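Local coordinates for cell wall binding protein cwp8 (Peptoclostridium difficile, PDB 5J6Q), which probably attaches to the bacterial cell wall through its CWB2 domains, as an S-layer-associated surface protein, at residues D292-E304 against L340-E354. Residues are numbered along the deposited sequence; the frame is centred on the assembly and turned at random.
Sequences DSRFTTAVEVSKE and LLSKKDSLPSEIEAE. With SO4 (sulfate ion), chain D.
F295 is gripped on both faces: CG of P348 lies over one, 4.1 Å from the ring centroid and nearly along the ring normal, a CH-pi contact, while the aliphatic CG of its own neighbour R294 sits above the other. At the rim, near the ring plane, the backbone O of L341 approaches CD2 of F295 at 3.8 Å. The CE methylene of K343 comes in obliquely against CZ of F295. The ring gets there because CG stands anti to its carbonyl carbon (chi1 -54°), which places it against L341 and P348. Further along, the floor is aliphatic. CD1 of L341 meets CB of A298 at 4.1 Å. CD1 of I351 touches CG2 of V299 at 3.9 Å; that same CD1 also comes close to the carbonyl O of F295. The other branch of V299, CG1, faces the carboxylate of E354. S302 OG is modelled donating a weak bond to OE1 of E354, though that oxygen is placed doubtfully; E354 also forms a salt bridge with R357. At the start of the helix, S293, the N-cap, and T296 form a capping box: N of S293 donates to OG1 of T296 at 2.9 Å, and N of T296 donates back, weakly, to OG of S293. Beside this end, N and NE of R294 both donate to O3 of a sulfate, probably from the crystallisation liquor, the NE bond measuring 3.0 Å, and the NH2 of R294 turns to the carbonyl of E319. Within the CWB2 region, helix 294-304 runs nearly parallel to helix 349-354 (17°) and roughly antiparallel to strand 340-342 (154°). That strand, 339-342 in full, is one of two edge strands of its parallel four-stranded sheet, paired with strand 313-318, while helix 531-542 touches A298 and L341.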
ATOM      1  N   ASP A 292      -9.920  10.729  -8.594  1.00 44.27           N
ATOM      2  CA  ASP A 292      -9.805  12.095  -8.079  1.00 48.25           C
ATOM      3  C   ASP A 292     -11.079  12.878  -8.306  1.00 49.23           C
ATOM      4  O   ASP A 292     -11.216  14.010  -7.772  1.00 50.72           O
ATOM      5  CB  ASP A 292      -8.592  12.817  -8.742  1.00 51.73           C
ATOM      6  CG  ASP A 292      -8.583  12.662 -10.263  1.00 59.84           C
ATOM      7  OD1 ASP A 292      -9.615  12.922 -10.889  1.00 65.95           O
ATOM      8  OD2 ASP A 292      -7.538  12.291 -10.818  1.00 66.62           O
ATOM      9  N   SER A 293     -12.064  12.318  -9.093  1.00 44.13           N
ATOM     10  CA  SER A 293     -13.313  13.104  -9.248  1.00 40.84           C
ATOM     11  C   SER A 293     -14.474  12.150  -9.547  1.00 40.91           C
ATOM     12  O   SER A 293     -14.225  10.933  -9.680  1.00 45.14           O
ATOM     13  CB  SER A 293     -13.158  14.137 -10.375  1.00 43.90           C
ATOM     14  OG  SER A 293     -13.051  13.504 -11.657  1.00 45.80           O
ATOM     15  N   ARG A 294     -15.696  12.640  -9.619  1.00 38.05           N
ATOM     16  CA  ARG A 294     -16.866  11.813  -9.972  1.00 41.25           C
ATOM     17  C   ARG A 294     -16.689  11.187 -11.359  1.00 42.57           C
ATOM     18  O   ARG A 294     -17.072  10.006 -11.585  1.00 39.27           O
ATOM     19  CB  ARG A 294     -18.156  12.656  -9.895  1.00 43.95           C
ATOM     20  CG  ARG A 294     -18.214  13.802 -10.941  1.00 45.07           C
ATOM     21  CD  ARG A 294     -19.375  14.782 -10.634  1.00 51.60           C
ATOM     22  NE  ARG A 294     -19.366  15.196  -9.239  1.00 56.59           N
ATOM     23  CZ  ARG A 294     -20.465  15.443  -8.520  1.00 59.26           C
ATOM     24  NH1 ARG A 294     -20.363  15.790  -7.242  1.00 57.27           N
ATOM     25  NH2 ARG A 294     -21.666  15.344  -9.073  1.00 49.92           N
ATOM     26  N   PHE A 295     -16.070  11.921 -12.287  1.00 41.51           N
ATOM     27  CA  PHE A 295     -15.728  11.347 -13.644  1.00 42.68           C
ATOM     28  C   PHE A 295     -14.756  10.152 -13.548  1.00 41.15           C
ATOM     29  O   PHE A 295     -15.016   9.132 -14.183  1.00 40.12           O
ATOM     30  CB  PHE A 295     -15.025  12.419 -14.592  1.00 41.90           C
ATOM     31  CG  PHE A 295     -15.892  13.647 -14.678  1.00 43.87           C
ATOM     32  CD1 PHE A 295     -15.541  14.811 -14.006  1.00 51.73           C
ATOM     33  CD2 PHE A 295     -17.088  13.622 -15.380  1.00 46.68           C
ATOM     34  CE1 PHE A 295     -16.380  15.936 -14.031  1.00 44.01           C
ATOM     35  CE2 PHE A 295     -17.927  14.738 -15.402  1.00 57.48           C
ATOM     36  CZ  PHE A 295     -17.565  15.890 -14.715  1.00 52.34           C
ATOM     37  N   THR A 296     -13.630  10.261 -12.743  1.00 43.13           N
ATOM     38  CA  THR A 296     -12.678   9.114 -12.724  1.00 40.91           C
ATOM     39  C   THR A 296     -13.215   7.953 -11.827  1.00 42.76           C
ATOM     40  O   THR A 296     -12.962   6.755 -12.131  1.00 40.32           O
ATOM     41  CB  THR A 296     -11.286   9.571 -12.391  1.00 42.08           C
ATOM     42  OG1 THR A 296     -11.358  10.497 -11.266  1.00 48.88           O
ATOM     43  CG2 THR A 296     -10.642  10.266 -13.608  1.00 43.74           C
ATOM     44  N   THR A 297     -13.984   8.291 -10.763  1.00 40.54           N
ATOM     45  CA  THR A 297     -14.684   7.207 -10.024  1.00 37.78           C
ATOM     46  C   THR A 297     -15.617   6.502 -10.992  1.00 33.07           C
ATOM     47  O   THR A 297     -15.607   5.255 -11.026  1.00 34.32           O
ATOM     48  CB  THR A 297     -15.478   7.759  -8.854  1.00 35.63           C
ATOM     49  OG1 THR A 297     -14.532   8.395  -7.972  1.00 37.24           O
ATOM     50  CG2 THR A 297     -16.295   6.675  -8.126  1.00 27.50           C
ATOM     51  N   ALA A 298     -16.389   7.234 -11.813  1.00 34.37           N
ATOM     52  CA  ALA A 298     -17.347   6.589 -12.789  1.00 37.50           C
ATOM     53  C   ALA A 298     -16.601   5.625 -13.774  1.00 39.16           C
ATOM     54  O   ALA A 298     -17.078   4.498 -14.043  1.00 35.38           O
ATOM     55  CB  ALA A 298     -18.151   7.651 -13.556  1.00 34.11           C
ATOM     56  N   VAL A 299     -15.395   6.031 -14.237  1.00 39.77           N
ATOM     57  CA  VAL A 299     -14.565   5.112 -15.043  1.00 41.89           C
ATOM     58  C   VAL A 299     -14.150   3.874 -14.241  1.00 44.89           C
ATOM     59  O   VAL A 299     -14.176   2.736 -14.767  1.00 43.29           O
ATOM     60  CB  VAL A 299     -13.296   5.843 -15.565  1.00 45.92           C
ATOM     61  CG1 VAL A 299     -12.444   4.875 -16.387  1.00 40.48           C
ATOM     62  CG2 VAL A 299     -13.673   7.108 -16.414  1.00 36.57           C
ATOM     63  N   GLU A 300     -13.722   4.059 -12.955  1.00 45.58           N
ATOM     64  CA  GLU A 300     -13.330   2.878 -12.157  1.00 44.06           C
ATOM     65  C   GLU A 300     -14.497   1.918 -11.935  1.00 41.58           C
ATOM     66  O   GLU A 300     -14.240   0.697 -11.898  1.00 39.45           O
ATOM     67  CB  GLU A 300     -12.676   3.231 -10.785  1.00 44.48           C
ATOM     68  CG  GLU A 300     -11.366   4.013 -10.938  1.00 48.37           C
ATOM     69  CD  GLU A 300     -10.327   3.239 -11.805  1.00 56.01           C
ATOM     70  OE1 GLU A 300     -10.025   2.111 -11.470  1.00 57.61           O
ATOM     71  OE2 GLU A 300      -9.853   3.769 -12.817  1.00 61.45           O
ATOM     72  N   VAL A 301     -15.747   2.410 -11.787  1.00 35.03           N
ATOM     73  CA  VAL A 301     -16.886   1.475 -11.717  1.00 36.71           C
ATOM     74  C   VAL A 301     -16.982   0.760 -13.093  1.00 41.21           C
ATOM     75  O   VAL A 301     -17.143  -0.469 -13.139  1.00 36.48           O
ATOM     76  CB  VAL A 301     -18.255   2.140 -11.397  1.00 37.63           C
ATOM     77  CG1 VAL A 301     -19.446   1.177 -11.609  1.00 29.23           C
ATOM     78  CG2 VAL A 301     -18.230   2.617  -9.943  1.00 38.06           C
ATOM     79  N   SER A 302     -16.867   1.517 -14.181  1.00 40.11           N
ATOM     80  CA  SER A 302     -16.956   0.921 -15.522  1.00 44.88           C
ATOM     81  C   SER A 302     -15.860  -0.152 -15.698  1.00 44.89           C
ATOM     82  O   SER A 302     -16.155  -1.257 -16.181  1.00 42.54           O
ATOM     83  CB  SER A 302     -16.855   1.981 -16.608  1.00 43.22           C
ATOM     84  OG  SER A 302     -17.245   1.426 -17.851  1.00 47.11           O
ATOM     85  N   LYS A 303     -14.619   0.130 -15.269  1.00 44.87           N
ATOM     86  CA  LYS A 303     -13.620  -0.940 -15.380  1.00 44.29           C
ATOM     87  C   LYS A 303     -13.982  -2.183 -14.573  1.00 46.60           C
ATOM     88  O   LYS A 303     -13.640  -3.292 -14.984  1.00 43.97           O
ATOM     89  CB  LYS A 303     -12.267  -0.437 -14.972  1.00 42.32           C
ATOM     90  CG  LYS A 303     -11.779   0.562 -16.058  1.00 41.33           C
ATOM     91  CD  LYS A 303     -10.775   1.458 -15.367  1.00 59.39           C
ATOM     92  CE  LYS A 303     -10.004   2.349 -16.319  1.00 68.28           C
ATOM     93  NZ  LYS A 303      -8.657   2.599 -15.748  1.00 68.75           N
ATOM     94  N   GLU A 304     -14.721  -2.016 -13.456  1.00 40.97           N
ATOM     95  CA  GLU A 304     -15.070  -3.162 -12.685  1.00 41.26           C
ATOM     96  C   GLU A 304     -16.145  -3.931 -13.389  1.00 43.16           C
ATOM     97  O   GLU A 304     -16.123  -5.160 -13.380  1.00 43.25           O
ATOM     98  CB  GLU A 304     -15.525  -2.762 -11.274  1.00 38.89           C
ATOM     99  CG  GLU A 304     -15.676  -3.961 -10.379  1.00 48.53           C
ATOM    100  CD  GLU A 304     -14.333  -4.652 -10.067  1.00 58.12           C
ATOM    101  OE1 GLU A 304     -13.262  -3.947 -10.003  1.00 57.67           O
ATOM    102  OE2 GLU A 304     -14.380  -5.882  -9.870  1.00 51.79           O
ATOM    103  N   LEU A 340     -21.964   6.761 -17.324  1.00 36.91           N
ATOM    104  CA  LEU A 340     -20.783   7.610 -17.352  1.00 36.71           C
ATOM    105  C   LEU A 340     -21.349   9.027 -17.267  1.00 37.43           C
ATOM    106  O   LEU A 340     -22.542   9.183 -17.368  1.00 38.85           O
ATOM    107  CB  LEU A 340     -19.892   7.405 -18.613  1.00 33.62           C
ATOM    108  CG  LEU A 340     -19.159   6.031 -18.622  1.00 41.29           C
ATOM    109  CD1 LEU A 340     -18.566   5.734 -20.058  1.00 45.80           C
ATOM    110  CD2 LEU A 340     -17.989   6.020 -17.614  1.00 35.66           C
ATOM    111  N   LEU A 341     -20.522  10.026 -17.112  1.00 40.91           N
ATOM    112  CA  LEU A 341     -21.017  11.357 -16.853  1.00 39.27           C
ATOM    113  C   LEU A 341     -20.441  12.376 -17.824  1.00 48.40           C
ATOM    114  O   LEU A 341     -19.258  12.283 -18.153  1.00 50.76           O
ATOM    115  CB  LEU A 341     -20.546  11.751 -15.420  1.00 38.79           C
ATOM    116  CG  LEU A 341     -20.885  10.753 -14.264  1.00 39.94           C
ATOM    117  CD1 LEU A 341     -20.129  11.139 -12.957  1.00 40.96           C
ATOM    118  CD2 LEU A 341     -22.325  10.733 -13.998  1.00 36.41           C
ATOM    119  N   SER A 342     -21.249  13.412 -18.185  1.00 53.57           N
ATOM    120  CA  SER A 342     -20.762  14.450 -19.064  1.00 61.95           C
ATOM    121  C   SER A 342     -20.972  15.832 -18.472  1.00 63.01           C
ATOM    122  O   SER A 342     -21.870  16.025 -17.653  1.00 61.24           O
ATOM    123  CB  SER A 342     -21.524  14.418 -20.390  1.00 65.14           C
ATOM    124  OG  SER A 342     -20.824  15.143 -21.384  1.00 64.26           O
ATOM    125  N   LYS A 343     -20.119  16.778 -18.857  1.00 63.12           N
ATOM    126  CA  LYS A 343     -20.427  18.131 -18.467  1.00 66.12           C
ATOM    127  C   LYS A 343     -21.561  18.516 -19.478  1.00 67.59           C
ATOM    128  O   LYS A 343     -21.781  17.815 -20.471  1.00 64.67           O
ATOM    129  CB  LYS A 343     -19.183  19.004 -18.613  1.00 67.29           C
ATOM    130  CG  LYS A 343     -18.502  19.309 -17.278  1.00 68.61           C
ATOM    131  CD  LYS A 343     -17.078  18.800 -17.238  1.00 68.02           C
ATOM    132  CE  LYS A 343     -16.351  19.308 -15.996  1.00 59.81           C
ATOM    133  NZ  LYS A 343     -14.882  19.312 -16.216  1.00 58.65           N
ATOM    134  N   LYS A 344     -22.283  19.570 -19.224  1.00 71.28           N
ATOM    135  CA  LYS A 344     -23.317  20.014 -20.143  1.00 74.34           C
ATOM    136  C   LYS A 344     -22.642  20.475 -21.429  1.00 74.30           C
ATOM    137  O   LYS A 344     -23.066  20.103 -22.508  1.00 71.52           O
ATOM    138  CB  LYS A 344     -24.116  21.202 -19.555  1.00 82.00           C
ATOM    139  CG  LYS A 344     -25.030  21.856 -20.598  1.00 94.47           C
ATOM    140  CD  LYS A 344     -25.776  23.066 -20.048  1.00106.76           C
ATOM    141  CE  LYS A 344     -26.651  23.673 -21.122  1.00114.79           C
ATOM    142  NZ  LYS A 344     -27.374  24.884 -20.642  1.00120.56           N
ATOM    143  N   ASP A 345     -21.576  21.280 -21.306  1.00 73.55           N
ATOM    144  CA  ASP A 345     -20.910  21.808 -22.498  1.00 75.75           C
ATOM    145  C   ASP A 345     -19.694  21.040 -22.962  1.00 77.88           C
ATOM    146  O   ASP A 345     -18.978  21.560 -23.810  1.00 80.65           O
ATOM    147  CB  ASP A 345     -20.514  23.270 -22.265  1.00 80.11           C
ATOM    148  CG  ASP A 345     -21.710  24.190 -22.189  1.00 83.06           C
ATOM    149  OD1 ASP A 345     -22.786  23.809 -22.699  1.00 84.17           O
ATOM    150  OD2 ASP A 345     -21.577  25.282 -21.611  1.00 89.60           O
ATOM    151  N   SER A 346     -19.425  19.824 -22.427  1.00 77.55           N
ATOM    152  CA  SER A 346     -18.287  19.044 -22.928  1.00 74.86           C
ATOM    153  C   SER A 346     -18.227  17.622 -22.373  1.00 74.25           C
ATOM    154  O   SER A 346     -18.963  17.252 -21.464  1.00 74.67           O
ATOM    155  CB  SER A 346     -16.970  19.744 -22.629  1.00 68.24           C
ATOM    156  OG  SER A 346     -16.857  20.048 -21.257  1.00 70.15           O
ATOM    157  N   LEU A 347     -17.333  16.844 -22.943  1.00 72.28           N
ATOM    158  CA  LEU A 347     -17.098  15.469 -22.562  1.00 71.47           C
ATOM    159  C   LEU A 347     -15.658  15.429 -22.122  1.00 68.24           C
ATOM    160  O   LEU A 347     -14.773  15.619 -22.960  1.00 66.73           O
ATOM    161  CB  LEU A 347     -17.322  14.519 -23.753  1.00 72.05           C
ATOM    162  CG  LEU A 347     -17.639  13.078 -23.369  1.00 77.84           C
ATOM    163  CD1 LEU A 347     -18.956  13.007 -22.639  1.00 78.92           C
ATOM    164  CD2 LEU A 347     -17.714  12.223 -24.610  1.00 79.53           C
ATOM    165  N   PRO A 348     -15.387  15.201 -20.816  1.00 57.19           N
ATOM    166  CA  PRO A 348     -14.005  15.154 -20.323  1.00 50.50           C
ATOM    167  C   PRO A 348     -13.281  13.992 -21.077  1.00 49.58           C
ATOM    168  O   PRO A 348     -13.997  13.061 -21.417  1.00 48.45           O
ATOM    169  CB  PRO A 348     -14.190  14.915 -18.806  1.00 52.00           C
ATOM    170  CG  PRO A 348     -15.565  15.469 -18.527  1.00 56.92           C
ATOM    171  CD  PRO A 348     -16.358  14.982 -19.740  1.00 52.65           C
ATOM    172  N   SER A 349     -11.951  14.029 -21.285  1.00 49.33           N
ATOM    173  CA  SER A 349     -11.254  13.021 -22.048  1.00 58.64           C
ATOM    174  C   SER A 349     -11.278  11.659 -21.390  1.00 59.78           C
ATOM    175  O   SER A 349     -11.236  10.654 -22.098  1.00 58.02           O
ATOM    176  CB  SER A 349      -9.800  13.428 -22.311  1.00 61.49           C
ATOM    177  OG  SER A 349      -9.007  13.518 -21.144  1.00 66.07           O
ATOM    178  N   GLU A 350     -11.348  11.619 -20.069  1.00 55.78           N
ATOM    179  CA  GLU A 350     -11.374  10.373 -19.309  1.00 54.08           C
ATOM    180  C   GLU A 350     -12.565   9.565 -19.631  1.00 46.27           C
ATOM    181  O   GLU A 350     -12.470   8.368 -19.715  1.00 47.21           O
ATOM    182  CB  GLU A 350     -11.355  10.663 -17.787  1.00 56.66           C
ATOM    183  CG  GLU A 350      -9.985  11.122 -17.336  1.00 65.80           C
ATOM    184  CD  GLU A 350      -9.882  12.660 -17.263  1.00 73.29           C
ATOM    185  OE1 GLU A 350      -8.928  13.104 -16.639  1.00 72.58           O
ATOM    186  OE2 GLU A 350     -10.760  13.396 -17.828  1.00 70.49           O
ATOM    187  N   ILE A 351     -13.696  10.211 -19.799  1.00 47.45           N
ATOM    188  CA  ILE A 351     -14.979   9.574 -20.112  1.00 45.49           C
ATOM    189  C   ILE A 351     -14.985   9.146 -21.658  1.00 50.83           C
ATOM    190  O   ILE A 351     -15.432   8.065 -22.011  1.00 50.24           O
ATOM    191  CB  ILE A 351     -16.095  10.590 -19.798  1.00 43.27           C
ATOM    192  CG1 ILE A 351     -16.273  10.792 -18.210  1.00 42.57           C
ATOM    193  CG2 ILE A 351     -17.402  10.159 -20.457  1.00 39.20           C
ATOM    194  CD1 ILE A 351     -16.563   9.537 -17.361  1.00 37.59           C
ATOM    195  N   GLU A 352     -14.481  10.009 -22.536  1.00 51.12           N
ATOM    196  CA  GLU A 352     -14.427   9.692 -23.958  1.00 52.55           C
ATOM    197  C   GLU A 352     -13.575   8.467 -24.110  1.00 53.70           C
ATOM    198  O   GLU A 352     -13.977   7.496 -24.777  1.00 54.25           O
ATOM    199  CB  GLU A 352     -13.825  10.911 -24.727  1.00 56.25           C
ATOM    200  CG  GLU A 352     -13.449  10.599 -26.169  1.00 63.78           C
ATOM    201  CD  GLU A 352     -13.019  11.849 -26.912  1.00 68.65           C
ATOM    202  OE1 GLU A 352     -11.989  12.413 -26.539  1.00 76.42           O
ATOM    203  OE2 GLU A 352     -13.726  12.270 -27.831  1.00 70.87           O
ATOM    204  N   ALA A 353     -12.402   8.477 -23.447  1.00 52.27           N
ATOM    205  CA  ALA A 353     -11.471   7.346 -23.452  1.00 46.81           C
ATOM    206  C   ALA A 353     -12.128   6.089 -22.921  1.00 45.82           C
ATOM    207  O   ALA A 353     -11.828   5.025 -23.453  1.00 43.85           O
ATOM    208  CB  ALA A 353     -10.215   7.688 -22.635  1.00 41.87           C
ATOM    209  N   GLU A 354     -13.083   6.169 -21.870  1.00 44.26           N
ATOM    210  CA  GLU A 354     -13.711   4.918 -21.324  1.00 39.73           C
ATOM    211  C   GLU A 354     -14.776   4.503 -22.305  1.00 38.86           C
ATOM    212  O   GLU A 354     -15.024   3.303 -22.466  1.00 41.85           O
ATOM    213  CB  GLU A 354     -14.321   5.077 -19.871  1.00 34.11           C
ATOM    214  CG  GLU A 354     -15.047   3.851 -19.346  1.00 39.01           C
ATOM    215  CD  GLU A 354     -14.098   2.699 -18.936  1.00 45.76           C
ATOM    216  OE1 GLU A 354     -14.597   1.745 -18.384  1.00 42.61           O
ATOM    217  OE2 GLU A 354     -12.875   2.735 -19.206  1.00 50.18           O
TER
HETATM  218  S   SO4 D 703     -16.261  15.630  -7.318  1.00 79.78           S
HETATM  219  O1  SO4 D 703     -17.333  16.432  -6.658  1.00 80.52           O
HETATM  220  O2  SO4 D 703     -15.038  16.212  -7.173  1.00 79.58           O
HETATM  221  O3  SO4 D 703     -16.482  15.500  -8.693  1.00 80.12           O
HETATM  222  O4  SO4 D 703     -16.230  14.237  -6.695  1.00 82.33           O